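Local coordinates for sugar ABC transporter (Sugar-binding protein) (Bacillus halodurans, PDB 4YO7) that binds myo-inositol between its two lobes and probably delivers it, as a solute-binding protein, to an ABC sugar transporter, at residues Ala92-Glu95 with Asn96-Arg100; Asn120-Asp124 with Ala125-Ile129; Gly251-Asp255 with Val256-Gly260; Ile261-Pro265 with Ala266-Ala270. All blocks are in the same frame, centred on the assembly; numbering follows the deposited sequence.

Contact 1 (Ala92-Glu95 with Asn96-Arg100); sequences AQVE and NFISR
Phe-97 N donates to Gln-93 O at 3.0 Å, and the ring of Phe-97 lies against that same oxygen. Gln-93 O sits over one face of the ring, offset toward the rim, with CG the nearest ring atom at 3.3 Å. Three more i to i+4 bonds run alongside: Asn-96 N to Ala-92 O, Ile-98 N to Val-94 O and Ser-99 N to Glu-95 O. Asn-96 O takes two donors from the same face of its plane, Arg-100 N and Ser-99 OG. The hydroxyl reaches back because OG lies between the backbone N and the carbonyl carbon (chi1 76°). In one conformer of Arg-100, NE donates to Asn-96 OD1 at 2.8 Å; a second conformer exists, so this bond is doubtful. All this belongs to the C-terminal half of helix 87-100, which packs on the parallel sheet of one lobe of a periplasmic-binding-protein fold. The amide of Gln-93 leaves the helix: OE1 bonds Ser-51 OG and NE2 bonds Asp-82 O. Apolar contact is lighter. Val-94 CG1 meets Ile-98 CD1 at 4.2 Å, on the side where both touch helix 112-125. Phe-97 instead rests on strands 76-82 and 104-107.

Contact 2 (Asn120-Asp124 with Ala125-Ile129); sequences NMVND and AGIPI
Val-122 and Ile-129 carry the apolar part of this helix-to-strand turn. Val-122 CG1 lies 3.7 Å from Ile-129 CB. The two side chains cross obliquely. CG1 of Val-122 is anti to its own N (chi1 178°), which points it at the returning chain, where it also meets CB of Ile-127. Ile-129 sends CD1 to within 4.0 Å of Val-122 CG2, and its CG2 lies against Asn-123 OD1. With an alanine in its place, keeping only CB, a gap would probably open beside Val-122 CG2 and Asn-123 OD1.

Among the backbone bonds, Ala-125 N to Met-121 O, at 3.1 Å, is a last helical bond of helix 112-125. A Schellman motif around Gly-126 then ends the helix. Gly-126 N donates to Asn-123 O at 3.0 Å, and Ile-127 N gives a weak bond to Val-122 O at 3.4 Å. Gly-126 has positive phi (75°), a conformation that favours glycine.

One water joins the two sides. It donates to Asn-123 OD1 at 2.8 Å and to Ile-127 O at 2.6 Å. Asn-123 ND2 bonds Gln-141 O, so both ends of this amide have partners and its rotation is probably fixed. The chemistry thus implies a turn held by main-chain and water bonds on its polar side, and by branched aliphatic groups where strand 129-132 begins.

Contact 3 (Gly251-Asp255 with Val256-Gly260); sequences GKLDD and VIVAG. With MG (magnesium ion), chain C.
Leu-253 and Val-258 meet at about a right angle, with Leu-253 CD1 4.1 Å from Val-258 CG2. The bond from CA to CB of Leu-253 points away from the strand, but the end of the side chain swings back. CG is anti to the backbone N (chi1 -175°), which carries CD1 over to the valine. CD1 also passes 4.1 Å from the magnesium ion, so the isobutyl group lies beside the metal without binding it. Val-258 points toward the loop and also packs on Ala-240, Ile-244 and Leu-247 of helix 237-249. Ile-257 points away from the loop and touches helix 150-164. Val-256 turns its side chain to Val-232 of the neighbouring strand.

The polar link is made by carbonyl oxygens. Leu-253 O binds the magnesium ion at 2.2 Å, and Val-256 O binds it at 2.3 Å. Leu-253 O and Val-256 O stand 3.2 Å apart, and the shared cation probably offsets their repulsion. Three waters, each 2.1 Å from the magnesium ion, bring its modelled ligands to five. Within the loop, Asp-255 N donates to Lys-252 O. Gly-251, with positive phi, is the C-prime residue of the Schellman motif that ends helix 237-249. The arrangement is a metal-bound helix-to-strand turn, leading into strand 257-259 of a parallel alpha/beta lobe.

Contact 4 (Ile261-Pro265 with Ala266-Ala270); sequences IDATP and AALEA. With INS (1,2,3,4,5,6-hexahydroxy-cyclohexane), chain F.
Leu-268 N donates to Thr-264 O at 2.9 Å, the first of the bonds that tie this loop to the helix after it. On the other side of the turn, the carboxylate of Asp-262 grips the bound inositol. INS O3 donates to Asp-262 OD1 at 2.6 Å, and INS O4 donates to Asp-262 OD2 at 2.6 Å. Two neighbouring hydroxyls thus meet one carboxylate, each at its own oxygen. OD2 also has a weak bond from Gln-282 NE2 and a long, weak ion pair with Arg-186. If Asp-262 gave way to an alanine, O3 and O4 of the inositol would probably each lose an acceptor and the ligand be held less firmly. Pro-265 O takes Glu-269 N at 3.0 Å. Thr-264 is the N-cap of helix 265-272, its OG1 accepting from Ala-267 N at 3.2 Å. With chi1 at 59°, OG1 is tucked back toward the start of the helix.

The stretch is a strand-to-helix loop at the C-terminal end of strand 257-259. This is where alpha/beta lobes of periplasmic binding proteins place their ligand residues. Outward from the polar core, Ala-267 CB packs 3.5 Å from Thr-264 OG1. Leu-268 folds back over the turn, its CG 3.4 Å from Thr-264 O and its CD2 4.2 Å from Ala-263 CB. Ala-266 and Ala-270 face Leu-241 of helix 237-249, and Pro-265 rests on Tyr-61 and Tyr-326.

Contacts 1 and 2 share one lobe and touch: Val-94 CG1 meets Val-122 CG2 at 3.4 Å, and Glu-95, Ile-98 and Val-94 pack on Met-121. Contacts 3 and 4 adjoin in sequence in the other lobe, where strand 257-259 leads from one to the other. Their centres lie about 15 Å apart, against about 46 Å between contacts 1 and 3. All four are partly buried; contacts 1 to 3 centre about 23 to 25 Å from the chain's centre, while contact 4, at about 13 Å, has more buried residues. Contact 1 lies within a helix. Contacts 2 and 3 are both helix-to-strand turns, one bridged by a water and one by magnesium. Contact 4 alone reaches the inositol.

Contact 1 (Ala92-Glu95 with Asn96-Arg100)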
# COMPACT_ATOMS: atom_id res chain seq x y z
N ALA A 92 -17.60 1.66 -13.16
CA ALA A 92 -19.03 1.99 -13.04
C ALA A 92 -19.29 3.00 -11.92
O ALA A 92 -20.14 3.87 -12.06
CB ALA A 92 -19.87 0.72 -12.81
N GLN A 93 -18.54 2.90 -10.83
CA GLN A 93 -18.63 3.87 -9.76
C GLN A 93 -18.20 5.25 -10.22
O GLN A 93 -18.86 6.24 -9.96
CB GLN A 93 -17.80 3.39 -8.56
CG GLN A 93 -18.40 2.14 -7.96
CD GLN A 93 -17.55 1.43 -6.93
OE1 GLN A 93 -16.36 1.70 -6.77
NE2 GLN A 93 -18.17 0.49 -6.20
N VAL A 94 -17.09 5.31 -10.92
CA VAL A 94 -16.60 6.58 -11.45
C VAL A 94 -17.56 7.19 -12.47
O VAL A 94 -17.83 8.38 -12.44
CB VAL A 94 -15.19 6.39 -12.03
CG1 VAL A 94 -14.69 7.64 -12.75
CG2 VAL A 94 -14.24 6.05 -10.90
N GLU A 95 -18.09 6.36 -13.37
CA GLU A 95 -19.08 6.85 -14.34
C GLU A 95 -20.31 7.44 -13.64
O GLU A 95 -20.88 8.44 -14.09
CB GLU A 95 -19.49 5.72 -15.27
CG GLU A 95 -18.39 5.36 -16.28
CD GLU A 95 -18.68 4.07 -17.05
OE1 GLU A 95 -19.67 3.37 -16.73
OE2 GLU A 95 -17.90 3.74 -17.96
N ASN A 96 -20.74 6.81 -12.56
CA ASN A 96 -21.84 7.32 -11.75
C ASN A 96 -21.50 8.65 -11.11
O ASN A 96 -22.30 9.58 -11.12
CB ASN A 96 -22.24 6.29 -10.68
CG ASN A 96 -23.39 6.77 -9.81
OD1 ASN A 96 -23.18 7.29 -8.73
ND2 ASN A 96 -24.61 6.61 -10.29
N PHE A 97 -20.30 8.77 -10.57
CA PHE A 97 -19.85 10.05 -10.02
C PHE A 97 -19.85 11.15 -11.08
O PHE A 97 -20.26 12.26 -10.80
CB PHE A 97 -18.46 9.94 -9.41
CG PHE A 97 -18.33 8.97 -8.26
CD1 PHE A 97 -19.39 8.62 -7.44
CD2 PHE A 97 -17.06 8.46 -7.97
CE1 PHE A 97 -19.20 7.73 -6.39
CE2 PHE A 97 -16.89 7.58 -6.94
CZ PHE A 97 -17.94 7.23 -6.14
N ILE A 98 -19.40 10.85 -12.29
CA ILE A 98 -19.43 11.82 -13.38
C ILE A 98 -20.87 12.20 -13.71
O ILE A 98 -21.19 13.37 -13.84
CB ILE A 98 -18.74 11.28 -14.62
CG1 ILE A 98 -17.24 11.16 -14.35
CG2 ILE A 98 -19.00 12.17 -15.82
CD1 ILE A 98 -16.47 10.39 -15.41
N SER A 99 -21.74 11.21 -13.81
CA SER A 99 -23.12 11.50 -14.20
C SER A 99 -23.88 12.32 -13.16
O SER A 99 -24.80 13.07 -13.51
CB SER A 99 -23.86 10.22 -14.52
OG SER A 99 -24.26 9.49 -13.37
N ARG A 100 -23.50 12.17 -11.89
CA ARG A 100 -24.04 12.95 -10.78
C ARG A 100 -23.48 14.37 -10.73
O ARG A 100 -24.00 15.23 -10.01
CB ARG A 100 -23.72 12.27 -9.44
CG ARG A 100 -24.50 11.05 -9.08
CD ARG A 100 -23.81 10.42 -7.86
NE ARG A 100 -24.57 9.30 -7.29
CZ ARG A 100 -25.42 9.40 -6.28
NH1 ARG A 100 -25.65 10.57 -5.70
NH2 ARG A 100 -26.06 8.32 -5.84

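Contact 2 (Asn120-Asp124 with Ala125-Ile129)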
# COMPACT_ATOMS: atom_id res chain seq x y z
N ASN A 120 -8.53 9.51 -17.71
CA ASN A 120 -8.91 10.14 -18.97
C ASN A 120 -10.36 10.58 -18.98
O ASN A 120 -10.69 11.69 -19.40
CB ASN A 120 -8.65 9.20 -20.15
CG ASN A 120 -7.18 9.06 -20.47
OD1 ASN A 120 -6.38 9.95 -20.19
ND2 ASN A 120 -6.82 7.94 -21.09
N MSE A 121 -11.23 9.70 -18.50
CA MSE A 121 -12.66 9.95 -18.48
C MSE A 121 -13.03 11.10 -17.55
O MSE A 121 -13.84 11.97 -17.91
CB MSE A 121 -13.37 8.65 -18.07
CG MSE A 121 -14.84 8.73 -18.07
SE MSE A 121 -15.59 6.95 -17.77
CE MSE A 121 -14.80 6.40 -16.10
N VAL A 122 -12.43 11.12 -16.35
CA VAL A 122 -12.76 12.12 -15.38
C VAL A 122 -12.17 13.45 -15.86
O VAL A 122 -12.82 14.47 -15.75
CB VAL A 122 -12.27 11.73 -13.96
CG1 VAL A 122 -12.56 12.81 -12.94
CG2 VAL A 122 -12.95 10.47 -13.55
N ASN A 123 -10.96 13.44 -16.40
CA ASN A 123 -10.40 14.67 -16.99
C ASN A 123 -11.32 15.24 -18.09
O ASN A 123 -11.57 16.45 -18.13
CB ASN A 123 -9.02 14.45 -17.57
CG ASN A 123 -7.92 14.34 -16.53
OD1 ASN A 123 -8.05 14.82 -15.40
ND2 ASN A 123 -6.83 13.74 -16.93
N ASP A 124 -11.81 14.38 -18.97
CA ASP A 124 -12.71 14.83 -20.04
C ASP A 124 -13.97 15.43 -19.46
O ASP A 124 -14.53 16.33 -20.05
CB ASP A 124 -13.08 13.70 -21.01
CG ASP A 124 -11.95 13.33 -21.95
OD1 ASP A 124 -11.00 14.13 -22.11
OD2 ASP A 124 -12.02 12.24 -22.55
N ALA A 125 -14.41 14.95 -18.29
CA ALA A 125 -15.61 15.46 -17.63
C ALA A 125 -15.38 16.79 -16.93
O ALA A 125 -16.32 17.43 -16.50
CB ALA A 125 -16.14 14.42 -16.62
N GLY A 126 -14.11 17.17 -16.78
CA GLY A 126 -13.76 18.42 -16.15
C GLY A 126 -13.92 18.39 -14.64
O GLY A 126 -14.16 19.42 -14.02
N ILE A 127 -13.78 17.21 -14.04
CA ILE A 127 -13.93 17.03 -12.59
C ILE A 127 -12.55 16.71 -12.01
O ILE A 127 -11.83 15.91 -12.56
CB ILE A 127 -14.93 15.90 -12.26
CG1 ILE A 127 -16.32 16.22 -12.83
CG2 ILE A 127 -15.02 15.63 -10.76
CD1 ILE A 127 -17.34 15.08 -12.68
N PRO A 128 -12.15 17.38 -10.93
CA PRO A 128 -10.85 17.00 -10.33
C PRO A 128 -10.81 15.56 -9.85
O PRO A 128 -11.76 15.05 -9.27
CB PRO A 128 -10.70 17.94 -9.14
CG PRO A 128 -11.75 18.98 -9.27
CD PRO A 128 -12.77 18.54 -10.26
N ILE A 129 -9.68 14.90 -10.08
CA ILE A 129 -9.50 13.52 -9.62
C ILE A 129 -8.20 13.40 -8.82
O ILE A 129 -7.09 13.71 -9.30
CB ILE A 129 -9.54 12.54 -10.79
CG1 ILE A 129 -9.30 11.11 -10.24
CG2 ILE A 129 -8.58 12.93 -11.91
CD1 ILE A 129 -9.78 10.06 -11.11
O HOH W 1 -9.65 16.55 -13.91

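Contact 3 (Gly251-Asp255 with Val256-Gly260)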
# COMPACT_ATOMS: atom_id res chain seq x y z
N GLY A 251 8.88 -24.96 13.37
CA GLY A 251 9.94 -24.57 14.27
C GLY A 251 11.14 -23.93 13.62
O GLY A 251 12.25 -24.05 14.13
N LYS A 252 10.94 -23.22 12.51
CA LYS A 252 12.06 -22.64 11.79
C LYS A 252 12.07 -21.12 11.80
O LYS A 252 12.87 -20.51 11.11
CB LYS A 252 12.07 -23.15 10.34
CG LYS A 252 12.47 -24.60 10.24
CD LYS A 252 12.64 -25.01 8.80
CE LYS A 252 12.66 -26.53 8.65
NZ LYS A 252 12.43 -26.94 7.23
N LEU A 253 11.21 -20.52 12.61
CA LEU A 253 11.13 -19.07 12.65
C LEU A 253 12.41 -18.42 13.17
O LEU A 253 12.76 -17.32 12.76
CB LEU A 253 9.92 -18.62 13.48
CG LEU A 253 9.64 -17.12 13.49
CD1 LEU A 253 9.38 -16.57 12.09
CD2 LEU A 253 8.47 -16.80 14.40
N ASP A 254 13.15 -19.08 14.06
CA ASP A 254 14.37 -18.45 14.59
C ASP A 254 15.54 -18.52 13.60
O ASP A 254 16.55 -17.83 13.77
CB ASP A 254 14.77 -19.10 15.92
CG ASP A 254 13.69 -18.97 16.98
OD1 ASP A 254 13.63 -17.92 17.66
OD2 ASP A 254 12.88 -19.91 17.13
N ASP A 255 15.39 -19.31 12.54
CA ASP A 255 16.44 -19.49 11.54
C ASP A 255 16.31 -18.57 10.32
O ASP A 255 17.15 -18.61 9.41
CB ASP A 255 16.46 -20.93 11.05
CG ASP A 255 16.97 -21.88 12.11
OD1 ASP A 255 18.20 -22.07 12.18
OD2 ASP A 255 16.14 -22.43 12.86
N VAL A 256 15.25 -17.78 10.28
CA VAL A 256 14.94 -16.99 9.09
C VAL A 256 14.58 -15.57 9.51
O VAL A 256 13.82 -15.39 10.44
CB VAL A 256 13.77 -17.65 8.28
CG1 VAL A 256 13.44 -16.87 7.08
CG2 VAL A 256 14.17 -19.03 7.84
N ILE A 257 15.14 -14.58 8.82
CA ILE A 257 14.75 -13.19 9.01
C ILE A 257 13.46 -12.97 8.20
O ILE A 257 13.38 -13.41 7.06
CB ILE A 257 15.88 -12.23 8.56
CG1 ILE A 257 17.08 -12.36 9.50
CG2 ILE A 257 15.40 -10.77 8.50
CD1 ILE A 257 18.27 -11.53 9.11
N VAL A 258 12.45 -12.33 8.79
CA VAL A 258 11.20 -12.02 8.09
C VAL A 258 11.00 -10.51 8.06
O VAL A 258 11.15 -9.82 9.07
CB VAL A 258 9.98 -12.69 8.76
CG1 VAL A 258 8.70 -12.45 7.95
CG2 VAL A 258 10.23 -14.19 8.92
N ALA A 259 10.63 -10.02 6.89
CA ALA A 259 10.40 -8.59 6.67
C ALA A 259 9.09 -8.35 5.93
O ALA A 259 8.73 -9.09 5.00
CB ALA A 259 11.57 -7.99 5.91
N GLY A 260 8.40 -7.27 6.33
CA GLY A 260 7.19 -6.80 5.66
C GLY A 260 7.24 -5.30 5.40
O GLY A 260 8.27 -4.66 5.64
MG MG C . 13.16 -15.12 12.62
O HOH W 2 11.76 -13.57 12.52
O HOH W 3 14.82 -13.99 13.24
O HOH W 4 12.84 -14.86 14.67

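Contact 4 (Ile261-Pro265 with Ala266-Ala270)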
# COMPACT_ATOMS: atom_id res chain seq x y z
N ILE A 261 6.13 -4.77 4.89
CA ILE A 261 5.92 -3.34 4.67
C ILE A 261 4.49 -3.02 5.05
O ILE A 261 3.60 -3.79 4.70
CB ILE A 261 6.21 -2.91 3.18
CG1 ILE A 261 7.72 -3.05 2.90
CG2 ILE A 261 5.72 -1.48 2.88
CD1 ILE A 261 8.11 -2.96 1.44
N ASP A 262 4.34 -1.90 5.77
CA ASP A 262 3.10 -1.19 6.12
C ASP A 262 3.16 -0.74 7.59
O ASP A 262 2.68 0.33 7.92
CB ASP A 262 1.83 -2.02 5.94
CG ASP A 262 1.36 -2.12 4.48
OD1 ASP A 262 0.59 -3.07 4.20
OD2 ASP A 262 1.75 -1.29 3.62
N ALA A 263 3.71 -1.59 8.45
CA ALA A 263 3.70 -1.39 9.91
C ALA A 263 2.26 -1.29 10.42
O ALA A 263 1.92 -0.39 11.21
CB ALA A 263 4.50 -0.16 10.32
N THR A 264 1.42 -2.22 9.99
CA THR A 264 0.07 -2.32 10.53
C THR A 264 0.13 -2.71 12.01
O THR A 264 1.15 -3.22 12.50
CB THR A 264 -0.78 -3.36 9.82
OG1 THR A 264 -0.14 -4.64 9.94
CG2 THR A 264 -0.98 -3.01 8.35
N PRO A 265 -0.97 -2.49 12.73
CA PRO A 265 -0.95 -2.95 14.12
C PRO A 265 -0.66 -4.44 14.27
O PRO A 265 0.05 -4.82 15.20
CB PRO A 265 -2.35 -2.59 14.61
CG PRO A 265 -2.66 -1.32 13.88
CD PRO A 265 -2.09 -1.57 12.48
N ALA A 266 -1.20 -5.27 13.38
CA ALA A 266 -0.92 -6.70 13.40
C ALA A 266 0.58 -6.95 13.26
O ALA A 266 1.13 -7.81 13.93
CB ALA A 266 -1.67 -7.42 12.30
N ALA A 267 1.24 -6.21 12.37
CA ALA A 267 2.66 -6.38 12.15
C ALA A 267 3.46 -5.95 13.37
O ALA A 267 4.43 -6.60 13.75
CB ALA A 267 3.09 -5.59 10.92
N LEU A 268 3.06 -4.84 13.98
CA LEU A 268 3.80 -4.32 15.11
C LEU A 268 3.71 -5.29 16.29
O LEU A 268 4.67 -5.47 17.02
CB LEU A 268 3.31 -2.92 15.52
CG LEU A 268 3.51 -1.83 14.46
CD1 LEU A 268 2.81 -0.56 14.92
CD2 LEU A 268 4.98 -1.56 14.22
N GLU A 269 2.55 -5.93 16.44
CA GLU A 269 2.37 -6.94 17.47
C GLU A 269 3.29 -8.13 17.21
O GLU A 269 3.88 -8.69 18.13
CB GLU A 269 0.92 -7.41 17.53
CG GLU A 269 0.64 -8.36 18.70
CD GLU A 269 -0.60 -9.22 18.47
OE1 GLU A 269 -1.39 -8.93 17.54
OE2 GLU A 269 -0.77 -10.20 19.22
N ALA A 270 3.44 -8.52 15.94
CA ALA A 270 4.32 -9.64 15.63
C ALA A 270 5.76 -9.26 15.93
O ALA A 270 6.57 -10.09 16.32
CB ALA A 270 4.18 -10.06 14.19
C1 INS F . -2.51 -2.53 -0.86
C2 INS F . -2.33 -3.24 0.48
C3 INS F . -0.85 -3.22 0.86
C4 INS F . -0.32 -1.78 0.96
C5 INS F . -0.55 -1.06 -0.39
C6 INS F . -2.02 -1.10 -0.76
O1 INS F . -3.91 -2.51 -1.24
O2 INS F . -3.08 -2.51 1.46
O3 INS F . -0.74 -3.90 2.14
O4 INS F . 1.09 -1.80 1.21
O5 INS F . -0.15 0.31 -0.23
O6 INS F . -2.17 -0.46 -2.08